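Local coordinates for protein macrophomate synthase intermolecular Diels-Alderase (Macrophoma commelinae, PDB 1IZC) that belongs to the HpcH/HpaI aldolase/citrate lyase family of TIM-barrel enzymes and binds a magnesium ion together with pyruvic acid, at residues V126-V136 with N192-I202; L205-M213 with T231-F239. The protein carries 1 engineered substitution. All coordinates share one frame; numbering follows the deposited sequence.

Contact 1. Residues V126-V136 with N192-I202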
loop_
_atom_site.group_PDB
_atom_site.type_symbol
_atom_site.label_atom_id
_atom_site.label_comp_id
_atom_site.label_asym_id
_atom_site.label_seq_id
_atom_site.Cartn_x
_atom_site.Cartn_y
_atom_site.Cartn_z
ATOM N N VAL A 126 12.458 28.775 -9.983
ATOM C CA VAL A 126 12.818 29.189 -11.340
ATOM C C VAL A 126 13.714 30.420 -11.300
ATOM O O VAL A 126 13.411 31.392 -10.611
ATOM C CB VAL A 126 11.559 29.496 -12.175
ATOM C CG1 VAL A 126 11.953 30.132 -13.514
ATOM C CG2 VAL A 126 10.816 28.206 -12.457
ATOM N N GLU A 127 14.819 30.369 -12.041
ATOM C CA GLU A 127 15.746 31.501 -12.083
ATOM C C GLU A 127 16.118 31.921 -13.504
ATOM O O GLU A 127 16.641 33.024 -13.708
ATOM C CB GLU A 127 17.018 31.169 -11.289
ATOM C CG GLU A 127 16.738 30.841 -9.828
ATOM C CD GLU A 127 17.989 30.624 -9.008
ATOM O OE1 GLU A 127 19.001 30.155 -9.567
ATOM O OE2 GLU A 127 17.948 30.910 -7.797
ATOM N N THR A 128 15.848 31.052 -14.478
ATOM C CA THR A 128 16.177 31.352 -15.873
ATOM C C THR A 128 15.082 30.946 -16.850
ATOM O O THR A 128 14.277 30.047 -16.584
ATOM C CB THR A 128 17.482 30.641 -16.337
ATOM O OG1 THR A 128 17.246 29.232 -16.470
ATOM C CG2 THR A 128 18.615 30.865 -15.348
ATOM N N VAL A 129 15.067 31.604 -18.002
ATOM C CA VAL A 129 14.086 31.281 -19.017
ATOM C C VAL A 129 14.381 29.871 -19.535
ATOM O O VAL A 129 13.466 29.137 -19.911
ATOM C CB VAL A 129 14.142 32.315 -20.173
ATOM C CG1 VAL A 129 13.271 31.859 -21.313
ATOM C CG2 VAL A 129 13.676 33.676 -19.674
ATOM N N GLU A 130 15.655 29.483 -19.542
ATOM C CA GLU A 130 16.026 28.148 -20.013
ATOM C C GLU A 130 15.402 27.049 -19.155
ATOM O O GLU A 130 14.989 26.009 -19.676
ATOM C CB GLU A 130 17.551 27.956 -20.016
ATOM C CG GLU A 130 18.320 28.776 -21.060
ATOM C CD GLU A 130 18.390 30.269 -20.746
ATOM O OE1 GLU A 130 18.238 30.657 -19.571
ATOM O OE2 GLU A 130 18.623 31.066 -21.685
ATOM N N GLU A 131 15.342 27.262 -17.845
ATOM C CA GLU A 131 14.751 26.242 -16.969
ATOM C C GLU A 131 13.282 26.042 -17.315
ATOM O O GLU A 131 12.771 24.923 -17.285
ATOM C CB GLU A 131 14.867 26.648 -15.496
ATOM C CG GLU A 131 16.303 26.727 -15.014
ATOM C CD GLU A 131 16.427 27.267 -13.610
ATOM O OE1 GLU A 131 15.644 28.159 -13.233
ATOM O OE2 GLU A 131 17.328 26.802 -12.883
ATOM N N VAL A 132 12.601 27.138 -17.635
ATOM C CA VAL A 132 11.194 27.051 -17.984
ATOM C C VAL A 132 11.029 26.343 -19.327
ATOM O O VAL A 132 10.123 25.532 -19.501
ATOM C CB VAL A 132 10.549 28.454 -18.047
ATOM C CG1 VAL A 132 9.084 28.334 -18.445
ATOM C CG2 VAL A 132 10.678 29.145 -16.689
ATOM N N ARG A 133 11.903 26.632 -20.283
ATOM C CA ARG A 133 11.779 25.982 -21.579
ATOM C C ARG A 133 12.033 24.477 -21.527
ATOM O O ARG A 133 11.557 23.739 -22.385
ATOM C CB ARG A 133 12.663 26.689 -22.614
ATOM C CG ARG A 133 12.134 28.101 -22.838
ATOM C CD ARG A 133 12.607 28.804 -24.095
ATOM N NE ARG A 133 11.739 29.964 -24.291
ATOM C CZ ARG A 133 12.132 31.233 -24.236
ATOM N NH1 ARG A 133 13.406 31.531 -24.009
ATOM N NH2 ARG A 133 11.231 32.206 -24.348
ATOM N N GLU A 134 12.761 24.015 -20.514
ATOM C CA GLU A 134 12.980 22.580 -20.382
ATOM C C GLU A 134 11.643 21.949 -20.010
ATOM O O GLU A 134 11.333 20.830 -20.430
ATOM C CB GLU A 134 14.035 22.278 -19.317
ATOM C CG GLU A 134 15.451 22.536 -19.804
ATOM C CD GLU A 134 15.763 21.797 -21.105
ATOM O OE1 GLU A 134 15.685 20.546 -21.128
ATOM O OE2 GLU A 134 16.081 22.471 -22.108
ATOM N N PHE A 135 10.836 22.669 -19.229
ATOM C CA PHE A 135 9.524 22.142 -18.865
ATOM C C PHE A 135 8.586 22.212 -20.060
ATOM O O PHE A 135 7.758 21.330 -20.264
ATOM C CB PHE A 135 8.907 22.898 -17.674
ATOM C CG PHE A 135 9.287 22.314 -16.341
ATOM C CD1 PHE A 135 10.508 22.639 -15.745
ATOM C CD2 PHE A 135 8.467 21.375 -15.726
ATOM C CE1 PHE A 135 10.908 22.024 -14.557
ATOM C CE2 PHE A 135 8.860 20.754 -14.531
ATOM C CZ PHE A 135 10.075 21.074 -13.951
ATOM N N VAL A 136 8.702 23.261 -20.863
ATOM C CA VAL A 136 7.841 23.333 -22.033
ATOM C C VAL A 136 8.089 22.095 -22.901
ATOM O O VAL A 136 7.143 21.462 -23.382
ATOM C CB VAL A 136 8.116 24.610 -22.836
ATOM C CG1 VAL A 136 7.297 24.617 -24.134
ATOM C CG2 VAL A 136 7.764 25.816 -21.991
ATOM N N ASN A 192 15.873 38.241 -11.993
ATOM C CA ASN A 192 15.617 37.946 -13.400
ATOM C C ASN A 192 14.117 37.799 -13.698
ATOM O O ASN A 192 13.742 37.259 -14.737
ATOM C CB ASN A 192 16.371 36.658 -13.772
ATOM C CG ASN A 192 16.467 36.433 -15.271
ATOM O OD1 ASN A 192 16.578 37.381 -16.054
ATOM N ND2 ASN A 192 16.445 35.166 -15.679
ATOM N N VAL A 193 13.263 38.305 -12.812
ATOM C CA VAL A 193 11.817 38.145 -13.007
ATOM C C VAL A 193 11.251 38.858 -14.233
ATOM O O VAL A 193 10.270 38.407 -14.820
ATOM C CB VAL A 193 11.019 38.567 -11.737
ATOM C CG1 VAL A 193 11.042 40.082 -11.564
ATOM C CG2 VAL A 193 9.583 38.070 -11.838
ATOM N N ASP A 194 11.855 39.970 -14.639
ATOM C CA ASP A 194 11.337 40.650 -15.815
ATOM C C ASP A 194 11.394 39.736 -17.031
ATOM O O ASP A 194 10.448 39.687 -17.819
ATOM C CB ASP A 194 12.118 41.942 -16.093
ATOM C CG ASP A 194 11.942 42.967 -14.993
ATOM O OD1 ASP A 194 10.846 43.009 -14.398
ATOM O OD2 ASP A 194 12.891 43.735 -14.726
ATOM N N ALA A 195 12.496 39.006 -17.185
ATOM C CA ALA A 195 12.651 38.107 -18.319
ATOM C C ALA A 195 11.723 36.897 -18.218
ATOM O O ALA A 195 11.130 36.468 -19.205
ATOM C CB ALA A 195 14.095 37.639 -18.416
ATOM N N ILE A 196 11.595 36.345 -17.019
ATOM C CA ILE A 196 10.749 35.177 -16.847
ATOM C C ILE A 196 9.284 35.534 -17.102
ATOM O O ILE A 196 8.567 34.797 -17.783
ATOM C CB ILE A 196 10.919 34.588 -15.422
ATOM C CG1 ILE A 196 12.367 34.108 -15.238
ATOM C CG2 ILE A 196 9.944 33.415 -15.224
ATOM C CD1 ILE A 196 12.748 33.813 -13.790
ATOM N N ALA A 197 8.859 36.683 -16.584
ATOM C CA ALA A 197 7.476 37.135 -16.729
ATOM C C ALA A 197 7.086 37.407 -18.174
ATOM O O ALA A 197 5.909 37.307 -18.535
ATOM C CB ALA A 197 7.254 38.392 -15.890
ATOM N N ALA A 198 8.080 37.743 -18.990
ATOM C CA ALA A 198 7.858 38.060 -20.400
ATOM C C ALA A 198 7.802 36.851 -21.331
ATOM O O ALA A 198 7.547 36.998 -22.532
ATOM C CB ALA A 198 8.949 39.033 -20.888
ATOM N N MET A 199 8.044 35.657 -20.803
ATOM C CA MET A 199 8.014 34.464 -21.650
ATOM C C MET A 199 6.613 34.221 -22.197
ATOM O O MET A 199 5.650 34.147 -21.446
ATOM C CB MET A 199 8.459 33.232 -20.859
ATOM C CG MET A 199 9.900 33.293 -20.380
ATOM S SD MET A 199 10.323 31.774 -19.519
ATOM C CE MET A 199 10.391 30.603 -20.892
ATOM N N PRO A 200 6.488 34.084 -23.522
ATOM C CA PRO A 200 5.191 33.847 -24.163
ATOM C C PRO A 200 4.621 32.486 -23.758
ATOM O O PRO A 200 3.412 32.251 -23.825
ATOM C CB PRO A 200 5.517 33.874 -25.664
ATOM C CG PRO A 200 6.871 34.464 -25.757
ATOM C CD PRO A 200 7.581 34.076 -24.508
ATOM N N GLU A 201 5.495 31.594 -23.313
ATOM C CA GLU A 201 5.056 30.248 -22.954
ATOM C C GLU A 201 4.319 30.101 -21.628
ATOM O O GLU A 201 3.610 29.116 -21.441
ATOM C CB GLU A 201 6.241 29.273 -22.935
ATOM C CG GLU A 201 6.994 29.158 -24.262
ATOM C CD GLU A 201 8.182 30.096 -24.334
ATOM O OE1 GLU A 201 8.135 31.183 -23.712
ATOM O OE2 GLU A 201 9.165 29.753 -25.029
ATOM N N ILE A 202 4.459 31.060 -20.721
ATOM C CA ILE A 202 3.836 30.907 -19.407
ATOM C C ILE A 202 2.417 31.416 -19.253
ATOM O O ILE A 202 1.975 32.297 -19.990
ATOM C CB ILE A 202 4.732 31.501 -18.304
ATOM C CG1 ILE A 202 4.739 33.035 -18.351
ATOM C CG2 ILE A 202 6.151 30.978 -18.491
ATOM C CD1 ILE A 202 5.429 33.672 -17.137
HETATM O O HOH W 1 16.908 34.002 -18.208
#
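Arg133 and Glu201 close one end of this contact with a salt bridge, and Asn192 ties the other end to the backbone of Glu127. The Arg133 chain leaves helix 129-139 extended from CG to NE, which carries its guanidinium along the helix flank to Glu201. NE donates to Glu201 OE2 at 2.7 Å, in the guanidinium plane but from above the carboxylate plane, the two planes being turned 43° apart. Bonds from Arg133 NH2 to both carboxylate oxygens are weak. Glu201 CB packs on Val136 CG2 at 3.9 Å. Met199 fills the middle: its chain bends at chi3 so that CE lies over one guanidinium face, toward its rim, 3.8 Å from Arg133 CZ, while the Met199 and Val132 side chains reach toward each other tip to tip, SD lying 3.6 Å from Val132 CB. Deeper in, Ile196 CD1 touches Val126 CG1 at 3.8 Å, and Ile202 CG2 meets Val132 CG1. Val126 and Ile202 also touch Pro182, and Ile196 touches Ile184, of strand 179-184; the contact joins the helical connections after strands 120-123 and 179-184. Asn192 ND2 donates to Glu127 O at 2.9 Å, the acceptor lying near the amide plane. ND2 also donates to a water that accepts from Val129 N, in the first turn of the helix. Thr128 and Glu131 cap that helix with a capping box, and Glu131 OE1 takes the N-H groups of both Glu127 and Thr128. Directional polar links at both ends of an apolar strip probably set how the two segments lie against each other.

Contact 2. Residues L205-M213 with T231-F239. With MG (magnesium ion), chain B; PYR (pyruvic acid), chain C.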
loop_
_atom_site.group_PDB
_atom_site.type_symbol
_atom_site.label_atom_id
_atom_site.label_comp_id
_atom_site.label_asym_id
_atom_site.label_seq_id
_atom_site.Cartn_x
_atom_site.Cartn_y
_atom_site.Cartn_z
ATOM N N LEU A 205 2.226 33.085 -12.642
ATOM C CA LEU A 205 3.462 33.287 -11.880
ATOM C C LEU A 205 3.144 33.157 -10.398
ATOM O O LEU A 205 2.116 33.654 -9.934
ATOM C CB LEU A 205 4.061 34.672 -12.141
ATOM C CG LEU A 205 4.933 34.786 -13.393
ATOM C CD1 LEU A 205 5.270 36.253 -13.645
ATOM C CD2 LEU A 205 6.204 33.951 -13.215
ATOM N N MET A 206 4.032 32.502 -9.662
ATOM C CA MET A 206 3.837 32.310 -8.227
ATOM C C MET A 206 5.096 32.732 -7.492
ATOM O O MET A 206 6.190 32.591 -8.016
ATOM C CB MET A 206 3.554 30.832 -7.926
ATOM C CG MET A 206 3.332 30.511 -6.451
ATOM S SD MET A 206 3.031 28.740 -6.251
ATOM C CE MET A 206 1.257 28.636 -6.662
ATOM N N PHE A 207 4.933 33.238 -6.271
ATOM C CA PHE A 207 6.081 33.649 -5.467
ATOM C C PHE A 207 6.194 32.662 -4.306
ATOM O O PHE A 207 5.192 32.086 -3.876
ATOM C CB PHE A 207 5.868 35.056 -4.903
ATOM C CG PHE A 207 7.143 35.743 -4.467
ATOM C CD1 PHE A 207 7.930 36.425 -5.386
ATOM C CD2 PHE A 207 7.557 35.704 -3.137
ATOM C CE1 PHE A 207 9.115 37.063 -4.988
ATOM C CE2 PHE A 207 8.739 36.340 -2.737
ATOM C CZ PHE A 207 9.514 37.017 -3.664
ATOM N N GLY A 208 7.415 32.447 -3.830
ATOM C CA GLY A 208 7.628 31.567 -2.693
ATOM C C GLY A 208 8.241 32.447 -1.614
ATOM O O GLY A 208 9.459 32.546 -1.534
ATOM N N PRO A 209 7.422 33.095 -0.768
ATOM C CA PRO A 209 7.929 33.980 0.292
ATOM C C PRO A 209 8.937 33.345 1.249
ATOM O O PRO A 209 9.955 33.945 1.581
ATOM C CB PRO A 209 6.667 34.414 1.039
ATOM C CG PRO A 209 5.530 34.095 0.113
ATOM C CD PRO A 209 5.968 32.888 -0.649
ATOM N N GLY A 210 8.628 32.138 1.708
ATOM C CA GLY A 210 9.504 31.455 2.643
ATOM C C GLY A 210 10.892 31.206 2.097
ATOM O O GLY A 210 11.888 31.638 2.692
ATOM N N ASP A 211 10.974 30.500 0.972
ATOM C CA ASP A 211 12.275 30.232 0.390
ATOM C C ASP A 211 12.971 31.534 0.023
ATOM O O ASP A 211 14.179 31.649 0.185
ATOM C CB ASP A 211 12.163 29.322 -0.834
ATOM C CG ASP A 211 12.113 27.846 -0.451
ATOM O OD1 ASP A 211 12.774 27.463 0.536
ATOM O OD2 ASP A 211 11.432 27.064 -1.137
ATOM N N TYR A 212 12.217 32.520 -0.459
ATOM C CA TYR A 212 12.844 33.791 -0.816
ATOM C C TYR A 212 13.496 34.429 0.408
ATOM O O TYR A 212 14.668 34.818 0.370
ATOM C CB TYR A 212 11.827 34.776 -1.396
ATOM C CG TYR A 212 12.426 36.159 -1.556
ATOM C CD1 TYR A 212 13.302 36.448 -2.607
ATOM C CD2 TYR A 212 12.203 37.140 -0.594
ATOM C CE1 TYR A 212 13.951 37.692 -2.689
ATOM C CE2 TYR A 212 12.843 38.383 -0.661
ATOM C CZ TYR A 212 13.714 38.647 -1.704
ATOM O OH TYR A 212 14.377 39.862 -1.737
ATOM N N MET A 213 12.736 34.540 1.491
ATOM C CA MET A 213 13.261 35.148 2.704
ATOM C C MET A 213 14.513 34.444 3.211
ATOM O O MET A 213 15.469 35.091 3.630
ATOM C CB MET A 213 12.186 35.174 3.787
ATOM C CG MET A 213 11.054 36.136 3.457
ATOM S SD MET A 213 9.880 36.324 4.795
ATOM C CE MET A 213 8.706 34.990 4.445
ATOM N N THR A 231 13.269 44.855 1.838
ATOM C CA THR A 231 13.845 44.066 0.755
ATOM C C THR A 231 12.789 43.120 0.193
ATOM O O THR A 231 12.748 42.876 -1.008
ATOM C CB THR A 231 15.069 43.244 1.230
ATOM O OG1 THR A 231 16.109 44.140 1.654
ATOM C CG2 THR A 231 15.612 42.381 0.092
ATOM N N PHE A 232 11.942 42.596 1.071
ATOM C CA PHE A 232 10.866 41.696 0.662
ATOM C C PHE A 232 9.804 42.501 -0.085
ATOM O O PHE A 232 9.303 42.073 -1.126
ATOM C CB PHE A 232 10.227 41.030 1.884
ATOM C CG PHE A 232 9.050 40.153 1.552
ATOM C CD1 PHE A 232 9.236 38.885 1.017
ATOM C CD2 PHE A 232 7.753 40.600 1.764
ATOM C CE1 PHE A 232 8.144 38.077 0.699
ATOM C CE2 PHE A 232 6.660 39.803 1.448
ATOM C CZ PHE A 232 6.858 38.536 0.914
ATOM N N VAL A 233 9.454 43.667 0.456
ATOM C CA VAL A 233 8.455 44.519 -0.185
ATOM C C VAL A 233 8.887 44.839 -1.613
ATOM O O VAL A 233 8.095 44.720 -2.550
ATOM C CB VAL A 233 8.254 45.843 0.600
ATOM C CG1 VAL A 233 7.310 46.770 -0.166
ATOM C CG2 VAL A 233 7.676 45.540 1.973
ATOM N N GLU A 234 10.144 45.240 -1.777
ATOM C CA GLU A 234 10.672 45.566 -3.096
ATOM C C GLU A 234 10.594 44.350 -4.018
ATOM O O GLU A 234 10.232 44.470 -5.190
ATOM C CB GLU A 234 12.128 46.020 -2.998
ATOM C CG GLU A 234 12.323 47.339 -2.274
ATOM C CD GLU A 234 13.788 47.653 -2.036
ATOM O OE1 GLU A 234 14.573 47.611 -3.011
ATOM O OE2 GLU A 234 14.153 47.945 -0.875
ATOM N N ALA A 235 10.941 43.183 -3.477
ATOM C CA ALA A 235 10.917 41.948 -4.254
ATOM C C ALA A 235 9.505 41.649 -4.740
ATOM O O ALA A 235 9.300 41.322 -5.909
ATOM C CB ALA A 235 11.438 40.784 -3.410
ATOM N N MET A 236 8.530 41.764 -3.850
ATOM C CA MET A 236 7.146 41.499 -4.234
ATOM C C MET A 236 6.636 42.535 -5.231
ATOM O O MET A 236 5.824 42.225 -6.106
ATOM C CB MET A 236 6.236 41.480 -3.009
ATOM C CG MET A 236 6.271 40.176 -2.235
ATOM S SD MET A 236 6.022 38.763 -3.337
ATOM C CE MET A 236 4.414 39.069 -3.936
ATOM N N THR A 237 7.114 43.767 -5.101
ATOM C CA THR A 237 6.695 44.811 -6.018
ATOM C C THR A 237 7.235 44.535 -7.407
ATOM O O THR A 237 6.513 44.676 -8.396
ATOM C CB THR A 237 7.178 46.195 -5.555
ATOM O OG1 THR A 237 6.491 46.548 -4.348
ATOM C CG2 THR A 237 6.888 47.243 -6.624
ATOM N N LYS A 238 8.502 44.145 -7.483
ATOM C CA LYS A 238 9.113 43.849 -8.769
ATOM C C LYS A 238 8.409 42.652 -9.407
ATOM O O LYS A 238 8.100 42.657 -10.600
ATOM C CB LYS A 238 10.597 43.554 -8.596
ATOM C CG LYS A 238 11.330 43.353 -9.908
ATOM C CD LYS A 238 12.800 43.040 -9.677
ATOM C CE LYS A 238 13.533 42.870 -10.992
ATOM N NZ LYS A 238 14.927 42.412 -10.783
ATOM N N PHE A 239 8.154 41.631 -8.595
ATOM C CA PHE A 239 7.472 40.427 -9.053
ATOM C C PHE A 239 6.062 40.717 -9.575
ATOM O O PHE A 239 5.717 40.336 -10.700
ATOM C CB PHE A 239 7.405 39.410 -7.895
ATOM C CG PHE A 239 6.497 38.226 -8.150
ATOM C CD1 PHE A 239 6.964 37.092 -8.804
ATOM C CD2 PHE A 239 5.171 38.249 -7.709
ATOM C CE1 PHE A 239 6.120 35.982 -9.018
ATOM C CE2 PHE A 239 4.315 37.158 -7.917
ATOM C CZ PHE A 239 4.791 36.022 -8.570
HETATM MG MG MG B . 9.463 27.085 -1.934
HETATM C C PYR C . 7.836 29.013 -0.507
HETATM O O PYR C . 9.036 28.679 -0.525
HETATM O OXT PYR C . 7.363 29.937 0.199
HETATM C CA PYR C . 6.985 28.183 -1.437
HETATM O O3 PYR C . 7.424 27.260 -2.143
HETATM C CB PYR C . 5.562 28.564 -1.454
HETATM O O HOH W 2 9.667 25.529 -3.463
HETATM O O HOH W 3 8.911 25.655 -0.259
#
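Leu205 opens the contact by laying CB against Phe239 CZ at 3.9 Å. The CB of Met206 points away from helix 231-239, but its carbonyl carbon comes within 3.5 Å of Phe239 CZ. Phe207 meets four residues of the helix: with CG anti to the backbone N (chi1 -160°), its ring slides past that of Phe239 and turns its edge to the Phe239 face, a T-shaped pair with centroids 5.1 Å apart and planes at 72°. Phe207 CB also makes a CH-pi contact over the same ring. The Met236 chain, bent at chi2 and chi3, brings SD over the centre of the Phe207 ring, 3.4 Å from its centroid, in a Met-aromatic contact, while Phe232 CE1 approaches Phe207 CE2. Strand 205-207 and helix 231-239 run antiparallel at 175°, as expected of a strand and its following helix in a TIM barrel; here the short helix 209-215 is inserted between them. Gly208 holds the N-cap position of that helix, beside pyruvic acid. Pro209 CB rests on Phe232 CE1. At the N-terminal end of helix 209-215, the N-H groups of Gly210 and Asp211 donate to pyruvic acid OXT and O, where the helix dipole would probably favour an anion. Asp211 OD2 binds the magnesium ion at 2.1 Å; two pyruvic acid oxygens, two waters and Glu185 complete the site, and Ser148 and Phe149 of a second subunit hydrogen-bond to the Asp211 carboxylate. Tyr212 CD2 meets the edge of Phe232 at 3.8 Å, its CZ lying on Ala235 CB at 3.6 Å. Met213 SD approaches the Phe232 ring obliquely.

How the contacts relate
Both contacts are partly buried and lie about equally far from the centre of the chain, on successive parts of one barrel. Contact 1 includes one exposed touching residue, Pro200, and contact 2 none. Contact 1 joins two helical segments and finishes, at its more accessible edge, in charged and amide links; contact 2 sets a strand and the short helix after it against a helix, with no hydrogen bond between its segments and an aromatic interior. Polar groups in contact 1 link the two segments; in contact 2 they face magnesium and pyruvic acid. Helix 193-197 connects them, Val193 packing on Lys238 and Phe239 while Ala197 meets Leu205, and strand 179-184 backs both contacts.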